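Local coordinates for protein pleckstrin homology domain-containing family A member 8 (Homo sapiens, PDB 5KDI) that binds a simple glycosphingolipid in its GLTP-fold domain and probably transfers such lipids between membranes, at residues P1-S12 with M178-M189; L74-V82 with I195-L205. The protein carries 2 engineered substitutions. All coordinates share one frame; numbering follows the deposited sequence.

Interaction 1. Residues P1-S12 with M178-M189; sequences PTFFSTMNTSFS and MQRDLSLYLPAM. With 6S8 ((~{Z})-~{N}-[(~{E},2~{S},3~{R})-1-[(2~{R},3~{R},4~{S},5~{R},6~{R})-6-(hydroxymethyl)-3,4,5-tris(oxidanyl)oxan-2-yl]oxy-3-oxidanyl-octadec-4-en-2-yl]octadec-9-enamide), chain C.
Thr-2 and Ser-5 meet Asp-181 of helix 172-202 through hydrogen bonds. Thr-2 OG1 donates to Asp-181 OD2 at 2.7 Å, on the anti lone pair. Ser-5 OG donates to Asp-181 OD2, also at 2.7 Å, but from above the carboxylate plane. Arg-180, the residue just before Asp-181, forms a salt bridge and grips the carboxylate side-on, NE to OD1 and NH2 to OD2. Thr-2 OG1 also accepts from Phe-4 N, an ST turn that fixes the hydroxyl.

The aromatic contacts centre on Tyr-185. Its CG lies anti to the backbone N (chi1 -172°), which swings the ring between Phe-4 and Phe-11. Phe-4 and Phe-11 turn their edges to opposite faces of the Tyr-185 ring, two T-shaped pairs; the Phe-4 and Tyr-185 centroids are 5.0 Å apart. Leu-182 CD2 sits over the centre of the Phe-4 ring, a CH-pi contact, and Met-178 SD lies at that ring's edge. Met-189 CG covers a face of Phe-11. Further along, Ala-188 CB packs on the backbone of Ser-12.

Two waters bridge the segments. One donates to Phe-4 O and Asp-181 O; the other links Thr-9 O to Tyr-185 OH.

Phe-3 and Phe-4 belong to the glycolipid pocket, and Phe-4 CE1 lies 3.4 Å from CAR of the lipid. The buried carboxylate, probably ionised, thus fastens the N-terminal segment while Phe-3 and Phe-4 meet the end of the acyl chain.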
loop_
_atom_site.group_PDB
_atom_site.type_symbol
_atom_site.label_atom_id
_atom_site.label_comp_id
_atom_site.label_asym_id
_atom_site.label_seq_id
_atom_site.Cartn_x
_atom_site.Cartn_y
_atom_site.Cartn_z
ATOM N N PRO A 1 20.389 -5.776 5.501
ATOM C CA PRO A 1 18.940 -5.686 5.282
ATOM C C PRO A 1 18.469 -4.255 5.027
ATOM O O PRO A 1 19.194 -3.316 5.282
ATOM C CB PRO A 1 18.374 -6.145 6.612
ATOM C CG PRO A 1 19.402 -5.751 7.648
ATOM C CD PRO A 1 20.739 -5.733 6.934
ATOM N N THR A 2 17.237 -4.134 4.543
ATOM C CA THR A 2 16.597 -2.864 4.370
ATOM C C THR A 2 15.201 -2.902 5.015
ATOM O O THR A 2 14.722 -3.971 5.428
ATOM C CB THR A 2 16.433 -2.416 2.915
ATOM O OG1 THR A 2 15.333 -3.130 2.383
ATOM C CG2 THR A 2 17.745 -2.570 2.014
ATOM N N PHE A 3 14.550 -1.730 5.092
ATOM C CA PHE A 3 13.190 -1.681 5.537
ATOM C C PHE A 3 12.335 -2.792 4.894
ATOM O O PHE A 3 11.439 -3.394 5.549
ATOM C CB PHE A 3 12.579 -0.313 5.162
ATOM C CG PHE A 3 11.055 -0.269 5.181
ATOM C CD1 PHE A 3 10.367 -0.163 6.380
ATOM C CD2 PHE A 3 10.295 -0.439 4.020
ATOM C CE1 PHE A 3 8.988 -0.172 6.457
ATOM C CE2 PHE A 3 8.887 -0.438 4.066
ATOM C CZ PHE A 3 8.236 -0.301 5.294
ATOM N N PHE A 4 12.545 -3.014 3.579
ATOM C CA PHE A 4 11.688 -3.897 2.806
ATOM C C PHE A 4 11.817 -5.353 3.117
ATOM O O PHE A 4 10.921 -6.135 2.699
ATOM C CB PHE A 4 11.916 -3.655 1.315
ATOM C CG PHE A 4 11.596 -2.278 0.872
ATOM C CD1 PHE A 4 10.282 -1.879 0.752
ATOM C CD2 PHE A 4 12.600 -1.360 0.637
ATOM C CE1 PHE A 4 9.968 -0.581 0.385
ATOM C CE2 PHE A 4 12.297 -0.073 0.253
ATOM C CZ PHE A 4 10.985 0.322 0.133
ATOM N N SER A 5 12.759 -5.708 3.998
ATOM C CA SER A 5 12.884 -7.073 4.473
ATOM C C SER A 5 12.779 -7.215 5.966
ATOM O O SER A 5 13.052 -8.274 6.527
ATOM C CB SER A 5 14.165 -7.729 3.929
ATOM O OG SER A 5 15.333 -6.964 4.174
ATOM N N THR A 6 12.304 -6.159 6.623
ATOM C CA THR A 6 12.110 -6.204 8.056
ATOM C C THR A 6 10.914 -7.066 8.386
ATOM O O THR A 6 9.981 -7.222 7.576
ATOM C CB THR A 6 12.024 -4.777 8.656
ATOM O OG1 THR A 6 10.934 -4.036 8.014
ATOM C CG2 THR A 6 13.409 -4.065 8.568
ATOM N N MET A 7 10.854 -7.614 9.606
ATOM C CA MET A 7 9.762 -8.538 9.972
ATOM C C MET A 7 8.368 -7.868 9.766
ATOM O O MET A 7 8.162 -6.669 10.125
ATOM C CB MET A 7 9.932 -8.867 11.458
ATOM C CG MET A 7 8.969 -9.914 12.015
ATOM S SD MET A 7 8.714 -11.424 11.036
ATOM C CE MET A 7 9.717 -12.590 11.955
ATOM N N ASN A 8 7.439 -8.629 9.185
ATOM C CA ASN A 8 6.026 -8.255 8.865
ATOM C C ASN A 8 5.907 -7.272 7.719
ATOM O O ASN A 8 4.785 -6.972 7.295
ATOM C CB ASN A 8 5.278 -7.709 10.119
ATOM C CG ASN A 8 5.270 -8.689 11.246
ATOM O OD1 ASN A 8 4.868 -9.867 11.073
ATOM N ND2 ASN A 8 5.793 -8.246 12.401
ATOM N N THR A 9 7.021 -6.761 7.183
ATOM C CA THR A 9 6.929 -5.731 6.176
ATOM C C THR A 9 6.619 -6.252 4.796
ATOM O O THR A 9 5.702 -5.735 4.101
ATOM C CB THR A 9 8.181 -4.869 6.148
ATOM O OG1 THR A 9 8.334 -4.229 7.430
ATOM C CG2 THR A 9 8.203 -3.877 5.024
ATOM N N SER A 10 7.353 -7.253 4.333
ATOM C CA SER A 10 7.249 -7.579 2.920
ATOM C C SER A 10 6.023 -8.421 2.505
ATOM O O SER A 10 5.719 -9.497 3.041
ATOM C CB SER A 10 8.497 -8.308 2.423
ATOM O OG SER A 10 8.451 -8.360 1.015
ATOM N N PHE A 11 5.407 -7.949 1.446
ATOM C CA PHE A 11 4.404 -8.736 0.777
ATOM C C PHE A 11 4.906 -10.128 0.289
ATOM O O PHE A 11 4.161 -11.090 0.194
ATOM C CB PHE A 11 3.827 -7.961 -0.394
ATOM C CG PHE A 11 3.056 -6.748 0.008
ATOM C CD1 PHE A 11 1.735 -6.865 0.335
ATOM C CD2 PHE A 11 3.708 -5.510 0.151
ATOM C CE1 PHE A 11 1.011 -5.741 0.771
ATOM C CE2 PHE A 11 2.998 -4.410 0.552
ATOM C CZ PHE A 11 1.653 -4.539 0.886
ATOM N N SER A 12 6.219 -10.233 0.049
ATOM C CA SER A 12 6.886 -11.440 -0.395
ATOM C C SER A 12 6.959 -12.531 0.661
ATOM O O SER A 12 7.280 -13.668 0.308
ATOM C CB SER A 12 8.235 -11.124 -0.991
ATOM O OG SER A 12 9.213 -10.696 -0.074
ATOM N N MET A 178 18.673 -2.977 -1.344
ATOM C CA MET A 178 17.438 -2.344 -1.842
ATOM C C MET A 178 16.924 -3.032 -3.111
ATOM O O MET A 178 15.731 -3.314 -3.228
ATOM C CB MET A 178 17.706 -0.899 -2.194
ATOM C CG MET A 178 17.735 -0.030 -0.991
ATOM S SD MET A 178 16.070 0.492 -0.627
ATOM C CE MET A 178 16.003 1.737 -1.893
ATOM N N GLN A 179 17.826 -3.274 -4.060
ATOM C CA GLN A 179 17.486 -3.999 -5.296
ATOM C C GLN A 179 16.980 -5.392 -4.981
ATOM O O GLN A 179 15.948 -5.790 -5.552
ATOM C CB GLN A 179 18.658 -4.097 -6.303
ATOM C CG GLN A 179 19.033 -2.745 -6.870
ATOM C CD GLN A 179 17.992 -2.219 -7.844
ATOM O OE1 GLN A 179 17.433 -2.973 -8.638
ATOM N NE2 GLN A 179 17.670 -0.930 -7.727
ATOM N N ARG A 180 17.699 -6.131 -4.121
ATOM C CA ARG A 180 17.297 -7.488 -3.702
ATOM C C ARG A 180 15.945 -7.453 -3.107
ATOM O O ARG A 180 15.056 -8.232 -3.520
ATOM C CB ARG A 180 18.318 -8.047 -2.687
ATOM C CG ARG A 180 18.002 -9.371 -1.995
ATOM C CD ARG A 180 18.764 -9.646 -0.726
ATOM N NE ARG A 180 18.424 -8.650 0.300
ATOM C CZ ARG A 180 19.266 -7.933 1.033
ATOM N NH1 ARG A 180 20.587 -8.069 0.886
ATOM N NH2 ARG A 180 18.756 -7.053 1.899
ATOM N N ASP A 181 15.719 -6.555 -2.157
ATOM C CA ASP A 181 14.477 -6.578 -1.412
ATOM C C ASP A 181 13.290 -6.104 -2.233
ATOM O O ASP A 181 12.179 -6.680 -2.128
ATOM C CB ASP A 181 14.630 -5.750 -0.139
ATOM C CG ASP A 181 15.541 -6.396 0.875
ATOM O OD1 ASP A 181 15.881 -7.606 0.703
ATOM O OD2 ASP A 181 15.912 -5.687 1.856
ATOM N N LEU A 182 13.472 -5.023 -3.010
ATOM C CA LEU A 182 12.397 -4.549 -3.903
ATOM C C LEU A 182 12.071 -5.512 -5.006
ATOM O O LEU A 182 10.895 -5.612 -5.435
ATOM C CB LEU A 182 12.710 -3.164 -4.479
ATOM C CG LEU A 182 12.583 -1.991 -3.498
ATOM C CD1 LEU A 182 13.102 -0.699 -4.123
ATOM C CD2 LEU A 182 11.174 -1.932 -2.896
ATOM N N SER A 183 13.064 -6.282 -5.455
ATOM C CA SER A 183 12.824 -7.313 -6.490
ATOM C C SER A 183 11.960 -8.470 -6.028
ATOM O O SER A 183 11.419 -9.210 -6.861
ATOM C CB SER A 183 14.158 -7.834 -7.012
ATOM O OG SER A 183 14.804 -6.870 -7.754
ATOM N N LEU A 184 11.788 -8.619 -4.703
ATOM C CA LEU A 184 10.802 -9.541 -4.133
ATOM C C LEU A 184 9.492 -8.800 -3.738
ATOM O O LEU A 184 8.409 -9.292 -4.022
ATOM C CB LEU A 184 11.403 -10.175 -2.856
ATOM C CG LEU A 184 12.505 -11.176 -3.096
ATOM C CD1 LEU A 184 13.208 -11.429 -1.762
ATOM C CD2 LEU A 184 11.892 -12.442 -3.721
ATOM N N TYR A 185 9.651 -7.652 -3.085
ATOM C CA TYR A 185 8.522 -6.878 -2.558
ATOM C C TYR A 185 7.504 -6.502 -3.634
ATOM O O TYR A 185 6.298 -6.717 -3.514
ATOM C CB TYR A 185 9.060 -5.622 -1.867
ATOM C CG TYR A 185 8.098 -4.772 -1.080
ATOM C CD1 TYR A 185 7.831 -5.025 0.268
ATOM C CD2 TYR A 185 7.507 -3.673 -1.653
ATOM C CE1 TYR A 185 7.022 -4.161 1.007
ATOM C CE2 TYR A 185 6.734 -2.817 -0.935
ATOM C CZ TYR A 185 6.465 -3.075 0.371
ATOM O OH TYR A 185 5.703 -2.148 1.057
ATOM N N LEU A 186 8.016 -5.987 -4.740
ATOM C CA LEU A 186 7.159 -5.481 -5.808
ATOM C C LEU A 186 6.374 -6.557 -6.567
ATOM O O LEU A 186 5.178 -6.439 -6.683
ATOM C CB LEU A 186 7.912 -4.526 -6.695
ATOM C CG LEU A 186 8.517 -3.295 -6.014
ATOM C CD1 LEU A 186 9.424 -2.578 -6.993
ATOM C CD2 LEU A 186 7.475 -2.338 -5.425
ATOM N N PRO A 187 7.019 -7.644 -7.047
ATOM C CA PRO A 187 6.216 -8.665 -7.733
ATOM C C PRO A 187 5.267 -9.364 -6.801
ATOM O O PRO A 187 4.174 -9.813 -7.217
ATOM C CB PRO A 187 7.225 -9.605 -8.306
ATOM C CG PRO A 187 8.449 -9.363 -7.607
ATOM C CD PRO A 187 8.466 -7.923 -7.152
ATOM N N ALA A 188 5.637 -9.500 -5.522
ATOM C CA ALA A 188 4.702 -10.114 -4.553
ATOM C C ALA A 188 3.478 -9.227 -4.398
ATOM O O ALA A 188 2.361 -9.714 -4.436
ATOM C CB ALA A 188 5.385 -10.318 -3.178
ATOM N N MET A 189 3.683 -7.929 -4.253
ATOM C CA MET A 189 2.579 -6.983 -4.169
ATOM C C MET A 189 1.710 -7.040 -5.429
ATOM O O MET A 189 0.466 -7.099 -5.377
ATOM C CB MET A 189 3.042 -5.553 -3.877
ATOM C CG MET A 189 1.908 -4.736 -3.329
ATOM S SD MET A 189 2.197 -2.972 -3.584
ATOM C CE MET A 189 3.871 -2.786 -3.052
HETATM C C1 6S8 C . -10.193 8.789 -0.407
HETATM C C2 6S8 C . -8.792 9.301 -0.657
HETATM N N2 6S8 C . -7.849 8.220 -0.410
HETATM C C3 6S8 C . -8.496 10.494 0.296
HETATM O O3 6S8 C . -9.512 11.489 0.047
HETATM C C4 6S8 C . -7.138 11.031 0.029
HETATM C C5 6S8 C . -6.202 11.036 0.981
HETATM C C6 6S8 C . -4.802 11.565 0.842
HETATM C C7 6S8 C . -4.359 12.053 -0.513
HETATM C C8 6S8 C . -3.196 12.954 -0.199
HETATM C C9 6S8 C . -2.278 12.910 -1.365
HETATM C C10 6S8 C . -1.466 11.644 -1.298
HETATM C C11 6S8 C . 0.030 11.965 -1.118
HETATM C C12 6S8 C . 0.845 10.813 -1.678
HETATM C C13 6S8 C . 1.915 10.246 -0.756
HETATM C C14 6S8 C . 3.186 11.069 -0.636
HETATM C C15 6S8 C . 4.421 10.175 -0.444
HETATM C C16 6S8 C . 5.388 10.524 0.673
HETATM C C17 6S8 C . 6.874 10.733 0.339
HETATM C C18 6S8 C . 7.647 9.514 -0.142
HETATM C C1A 6S8 C . -11.311 7.261 1.077
HETATM O O1A 6S8 C . -10.364 8.295 0.921
HETATM C C2A 6S8 C . -10.991 6.466 2.313
HETATM O O2A 6S8 C . -9.691 5.870 2.141
HETATM C C3A 6S8 C . -12.091 5.457 2.639
HETATM O O3A 6S8 C . -11.816 4.853 3.882
HETATM C C4A 6S8 C . -13.435 6.160 2.650
HETATM O O4A 6S8 C . -13.592 6.948 3.827
HETATM O O5A 6S8 C . -14.999 8.605 0.262
HETATM C C5M 6S8 C . -13.625 6.951 1.370
HETATM C C6A 6S8 C . -14.939 7.688 1.374
HETATM O O6A 6S8 C . -12.559 7.898 1.245
HETATM C CAA 6S8 C . -6.966 7.811 -1.309
HETATM O OAA 6S8 C . -6.902 8.215 -2.467
HETATM C CAB 6S8 C . -6.054 6.729 -0.816
HETATM C CAC 6S8 C . -4.950 7.646 -0.213
HETATM C CAD 6S8 C . -3.645 7.248 -0.752
HETATM C CAE 6S8 C . -2.836 6.791 0.429
HETATM C CAF 6S8 C . -1.490 6.376 -0.147
HETATM C CAG 6S8 C . -1.069 5.000 0.398
HETATM C CAH 6S8 C . 0.439 4.955 0.672
HETATM C CAI 6S8 C . 1.128 5.014 -0.660
HETATM C CAJ 6S8 C . 2.255 5.695 -0.887
HETATM C CAK 6S8 C . 3.019 6.464 0.143
HETATM C CAL 6S8 C . 4.404 6.495 -0.513
HETATM C CAM 6S8 C . 5.551 6.733 0.447
HETATM C CAN 6S8 C . 5.583 5.667 1.501
HETATM C CAO 6S8 C . 7.001 5.473 1.986
HETATM C CAP 6S8 C . 7.723 4.382 1.244
HETATM C CAQ 6S8 C . 8.363 3.409 2.182
HETATM C CAR 6S8 C . 8.277 2.076 1.552
HETATM O O HOH W 1 11.594 -7.883 0.474
HETATM O O HOH W 2 5.117 -3.006 3.535
#

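Interaction 2. Residues L74-V82 with I195-L205; sequences LQKIVLHEV and ILDTLYEVHGL
Leu-74, Val-78 and Leu-79 pack against Leu-196, Leu-199 and His-203 in a largely apolar contact. It joins helix 74-83 to the C-terminal end of helix 172-202 and the turn beyond it. The two helical segments run nearly parallel, with axes at 11° and 11.4 Å apart at closest approach. The contact is made through side chains.

Leu-199 lies in the middle. Its chi1 of 175° carries its two methyls toward helix 74-83, where they divide between neighbours. CD2 meets Val-78 tip to tip, 4.0 Å from CG1 of that valine, and also touches Gln-75 CG. CD1 reaches Leu-79 CD2. At the start of helix 74-83, Leu-74 CD1 crosses Leu-196 at about a right angle and touches both its end methyls.

The other end uses the turn. Gly-204, at positive phi, is the C-prime residue of a Schellman motif, with Leu-205 N hydrogen-bonded to Tyr-200 O and Gly-204 N to Glu-201 O. The turn carries Leu-205 back toward helix 74-83. There its CD1 slides past Val-78, 3.5 Å from CG1, and also meets Val-82 CG2. Leu-79 CD2 lies over one face of the His-203 ring, offset toward the rim, 3.6 Å from NE2. This is a CH-pi contact.

Gln-75 and Tyr-200 have their polar partners outside the two segments. Gln-75 NE2 comes close to Ile-195 CG2 but donates to Ser-20 O, and Gln-75 OE1 accepts from Ile-22 N. Tyr-200 OH, beside Val-78 CG2, hydrogen-bonds to Thr-94 O.

The cohesion between the segments is therefore hydrophobic and dispersive. The Schellman turn adds Leu-205 to the apolar surface, while the polar ends of Gln-75 and Tyr-200 join their own helices to Ser-20 and Ile-22, and to Thr-94.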
loop_
_atom_site.group_PDB
_atom_site.type_symbol
_atom_site.label_atom_id
_atom_site.label_comp_id
_atom_site.label_asym_id
_atom_site.label_seq_id
_atom_site.Cartn_x
_atom_site.Cartn_y
_atom_site.Cartn_z
ATOM N N LEU A 74 -8.776 -12.036 2.851
ATOM C CA LEU A 74 -9.458 -10.849 2.325
ATOM C C LEU A 74 -10.682 -11.245 1.512
ATOM O O LEU A 74 -11.739 -10.565 1.567
ATOM C CB LEU A 74 -8.493 -10.006 1.518
ATOM C CG LEU A 74 -7.214 -9.409 2.154
ATOM C CD1 LEU A 74 -6.332 -8.672 1.145
ATOM C CD2 LEU A 74 -7.536 -8.580 3.393
ATOM N N GLN A 75 -10.528 -12.254 0.676
ATOM C CA GLN A 75 -11.623 -12.688 -0.161
ATOM C C GLN A 75 -12.851 -13.154 0.635
ATOM O O GLN A 75 -13.991 -12.864 0.307
ATOM C CB GLN A 75 -11.217 -13.743 -1.166
ATOM C CG GLN A 75 -10.147 -13.307 -2.166
ATOM C CD GLN A 75 -8.704 -13.686 -1.773
ATOM O OE1 GLN A 75 -8.305 -13.579 -0.587
ATOM N NE2 GLN A 75 -7.949 -14.157 -2.772
ATOM N N LYS A 76 -12.594 -13.860 1.760
ATOM C CA LYS A 76 -13.665 -14.293 2.638
ATOM C C LYS A 76 -14.423 -13.124 3.222
ATOM O O LYS A 76 -15.659 -13.169 3.330
ATOM C CB LYS A 76 -13.142 -15.235 3.703
ATOM C CG LYS A 76 -12.772 -16.622 3.150
ATOM C CD LYS A 76 -12.128 -17.475 4.244
ATOM C CE LYS A 76 -11.773 -18.867 3.805
ATOM N NZ LYS A 76 -12.970 -19.719 3.595
ATOM N N ILE A 77 -13.716 -12.049 3.567
ATOM C CA ILE A 77 -14.385 -10.858 4.062
ATOM C C ILE A 77 -15.247 -10.211 2.960
ATOM O O ILE A 77 -16.429 -9.927 3.194
ATOM C CB ILE A 77 -13.374 -9.827 4.623
ATOM C CG1 ILE A 77 -12.629 -10.419 5.858
ATOM C CG2 ILE A 77 -14.102 -8.508 4.960
ATOM C CD1 ILE A 77 -11.452 -9.665 6.417
ATOM N N VAL A 78 -14.661 -9.974 1.800
ATOM C CA VAL A 78 -15.359 -9.297 0.711
ATOM C C VAL A 78 -16.563 -10.121 0.269
ATOM O O VAL A 78 -17.694 -9.576 0.120
ATOM C CB VAL A 78 -14.421 -8.994 -0.451
ATOM C CG1 VAL A 78 -15.219 -8.466 -1.662
ATOM C CG2 VAL A 78 -13.378 -7.968 -0.020
ATOM N N LEU A 79 -16.337 -11.414 0.096
ATOM C CA LEU A 79 -17.423 -12.283 -0.392
ATOM C C LEU A 79 -18.551 -12.349 0.634
ATOM O O LEU A 79 -19.751 -12.434 0.271
ATOM C CB LEU A 79 -16.884 -13.666 -0.713
ATOM C CG LEU A 79 -16.024 -13.696 -2.000
ATOM C CD1 LEU A 79 -15.419 -15.094 -2.234
ATOM C CD2 LEU A 79 -16.708 -13.097 -3.219
ATOM N N HIS A 80 -18.224 -12.318 1.927
ATOM C CA HIS A 80 -19.302 -12.251 2.946
ATOM C C HIS A 80 -20.104 -10.992 2.840
ATOM O O HIS A 80 -21.355 -11.026 2.978
ATOM C CB HIS A 80 -18.753 -12.414 4.332
ATOM C CG HIS A 80 -19.782 -12.183 5.394
ATOM N ND1 HIS A 80 -20.731 -13.136 5.717
ATOM C CD2 HIS A 80 -20.056 -11.056 6.186
ATOM C CE1 HIS A 80 -21.551 -12.613 6.669
ATOM N NE2 HIS A 80 -21.108 -11.363 6.971
ATOM N N GLU A 81 -19.411 -9.857 2.637
ATOM C CA GLU A 81 -20.131 -8.583 2.488
ATOM C C GLU A 81 -21.065 -8.586 1.329
ATOM O O GLU A 81 -22.136 -8.025 1.403
ATOM C CB GLU A 81 -19.166 -7.390 2.485
ATOM C CG GLU A 81 -18.524 -7.105 3.857
ATOM C CD GLU A 81 -17.792 -5.776 3.932
ATOM O OE1 GLU A 81 -17.502 -5.210 2.872
ATOM O OE2 GLU A 81 -17.518 -5.351 5.084
ATOM N N VAL A 82 -20.606 -9.162 0.228
ATOM C CA VAL A 82 -21.436 -9.311 -0.974
ATOM C C VAL A 82 -22.673 -10.203 -0.662
ATOM O O VAL A 82 -23.803 -9.776 -0.944
ATOM C CB VAL A 82 -20.593 -9.886 -2.154
ATOM C CG1 VAL A 82 -21.481 -10.409 -3.271
ATOM C CG2 VAL A 82 -19.508 -8.842 -2.572
ATOM N N ILE A 195 -4.879 -10.370 -7.933
ATOM C CA ILE A 195 -5.917 -11.209 -7.336
ATOM C C ILE A 195 -7.072 -10.326 -6.927
ATOM O O ILE A 195 -8.258 -10.639 -7.176
ATOM C CB ILE A 195 -5.348 -12.091 -6.187
ATOM C CG1 ILE A 195 -4.358 -13.093 -6.737
ATOM C CG2 ILE A 195 -6.474 -12.719 -5.335
ATOM C CD1 ILE A 195 -3.472 -13.800 -5.709
ATOM N N LEU A 196 -6.781 -9.259 -6.213
ATOM C CA LEU A 196 -7.816 -8.351 -5.716
ATOM C C LEU A 196 -8.571 -7.653 -6.864
ATOM O O LEU A 196 -9.799 -7.501 -6.829
ATOM C CB LEU A 196 -7.265 -7.355 -4.673
ATOM C CG LEU A 196 -6.857 -7.971 -3.350
ATOM C CD1 LEU A 196 -6.181 -6.931 -2.525
ATOM C CD2 LEU A 196 -8.035 -8.642 -2.606
ATOM N N ASP A 197 -7.804 -7.221 -7.857
ATOM C CA ASP A 197 -8.415 -6.574 -9.010
ATOM C C ASP A 197 -9.421 -7.505 -9.681
ATOM O O ASP A 197 -10.535 -7.089 -10.007
ATOM C CB ASP A 197 -7.374 -6.106 -10.000
ATOM C CG ASP A 197 -6.592 -4.890 -9.574
ATOM O OD1 ASP A 197 -6.950 -4.193 -8.602
ATOM O OD2 ASP A 197 -5.560 -4.599 -10.239
ATOM N N THR A 198 -9.041 -8.767 -9.864
ATOM C CA THR A 198 -9.946 -9.774 -10.479
ATOM C C THR A 198 -11.216 -9.956 -9.602
ATOM O O THR A 198 -12.328 -9.974 -10.106
ATOM C CB THR A 198 -9.180 -11.067 -10.723
ATOM O OG1 THR A 198 -8.131 -10.797 -11.634
ATOM C CG2 THR A 198 -10.118 -12.150 -11.266
ATOM N N LEU A 199 -11.039 -10.084 -8.285
ATOM C CA LEU A 199 -12.130 -10.257 -7.366
ATOM C C LEU A 199 -13.114 -9.080 -7.535
ATOM O O LEU A 199 -14.326 -9.277 -7.638
ATOM C CB LEU A 199 -11.609 -10.355 -5.953
ATOM C CG LEU A 199 -12.670 -10.432 -4.850
ATOM C CD1 LEU A 199 -13.238 -11.837 -4.745
ATOM C CD2 LEU A 199 -12.020 -10.014 -3.492
ATOM N N TYR A 200 -12.572 -7.857 -7.502
ATOM C CA TYR A 200 -13.431 -6.675 -7.635
ATOM C C TYR A 200 -14.129 -6.591 -9.010
ATOM O O TYR A 200 -15.310 -6.292 -9.066
ATOM C CB TYR A 200 -12.690 -5.425 -7.256
ATOM C CG TYR A 200 -12.631 -5.183 -5.753
ATOM C CD1 TYR A 200 -11.970 -6.052 -4.889
ATOM C CD2 TYR A 200 -13.246 -4.083 -5.183
ATOM C CE1 TYR A 200 -11.917 -5.840 -3.535
ATOM C CE2 TYR A 200 -13.165 -3.832 -3.834
ATOM C CZ TYR A 200 -12.570 -4.744 -2.984
ATOM O OH TYR A 200 -12.520 -4.546 -1.646
ATOM N N GLU A 201 -13.397 -6.873 -10.083
ATOM C CA GLU A 201 -13.967 -6.849 -11.407
ATOM C C GLU A 201 -15.100 -7.872 -11.541
ATOM O O GLU A 201 -16.163 -7.526 -12.065
ATOM C CB GLU A 201 -12.904 -7.008 -12.488
ATOM C CG GLU A 201 -11.842 -5.893 -12.448
ATOM C CD GLU A 201 -10.502 -6.280 -13.102
ATOM O OE1 GLU A 201 -10.453 -7.320 -13.791
ATOM O OE2 GLU A 201 -9.494 -5.547 -12.897
ATOM N N VAL A 202 -14.834 -9.110 -11.141
ATOM C CA VAL A 202 -15.775 -10.192 -11.333
ATOM C C VAL A 202 -17.101 -9.972 -10.569
ATOM O O VAL A 202 -18.166 -10.329 -11.066
ATOM C CB VAL A 202 -15.163 -11.581 -10.998
ATOM C CG1 VAL A 202 -16.210 -12.683 -11.084
ATOM C CG2 VAL A 202 -14.063 -11.920 -11.975
ATOM N N HIS A 203 -17.024 -9.332 -9.407
ATOM C CA HIS A 203 -18.188 -9.146 -8.558
ATOM C C HIS A 203 -18.768 -7.744 -8.717
ATOM O O HIS A 203 -19.665 -7.363 -7.985
ATOM C CB HIS A 203 -17.843 -9.460 -7.151
ATOM C CG HIS A 203 -17.491 -10.905 -6.954
ATOM N ND1 HIS A 203 -18.431 -11.880 -6.860
ATOM C CD2 HIS A 203 -16.259 -11.531 -6.954
ATOM C CE1 HIS A 203 -17.817 -13.086 -6.710
ATOM N NE2 HIS A 203 -16.480 -12.886 -6.800
ATOM N N GLY A 204 -18.255 -6.959 -9.655
ATOM C CA GLY A 204 -18.905 -5.679 -9.967
ATOM C C GLY A 204 -18.679 -4.634 -8.852
ATOM O O GLY A 204 -19.563 -3.775 -8.649
ATOM N N LEU A 205 -17.506 -4.692 -8.167
ATOM C CA LEU A 205 -17.228 -3.879 -6.978
ATOM C C LEU A 205 -16.301 -2.692 -7.260
ATOM O O LEU A 205 -15.955 -1.960 -6.320
ATOM C CB LEU A 205 -16.649 -4.753 -5.865
ATOM C CG LEU A 205 -17.457 -5.896 -5.359
ATOM C CD1 LEU A 205 -16.655 -6.802 -4.415
ATOM C CD2 LEU A 205 -18.792 -5.448 -4.826
#

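In the fold
Interactions 1 and 2 share helix 172-202. Interaction 1 uses largely its N-terminal half, at 178-189, and interaction 2 its C-terminal end and the turn after it. Their centres are 26 Å apart; the nearest atoms are about 7 Å apart and do not touch. The order along the chain is 1-12, 74-82, 178-189, 195-205, so the segments alternate. One long helix thus receives both the N-terminal segment and helix 74-83. Helix 93-115 borders both contacts. In this all-helical GLTP fold, interaction 1 reaches the acyl-chain end of the lipid pocket. Interaction 2 is farther off: the side chain of Tyr-200 is about 11 Å from the bound 6S8.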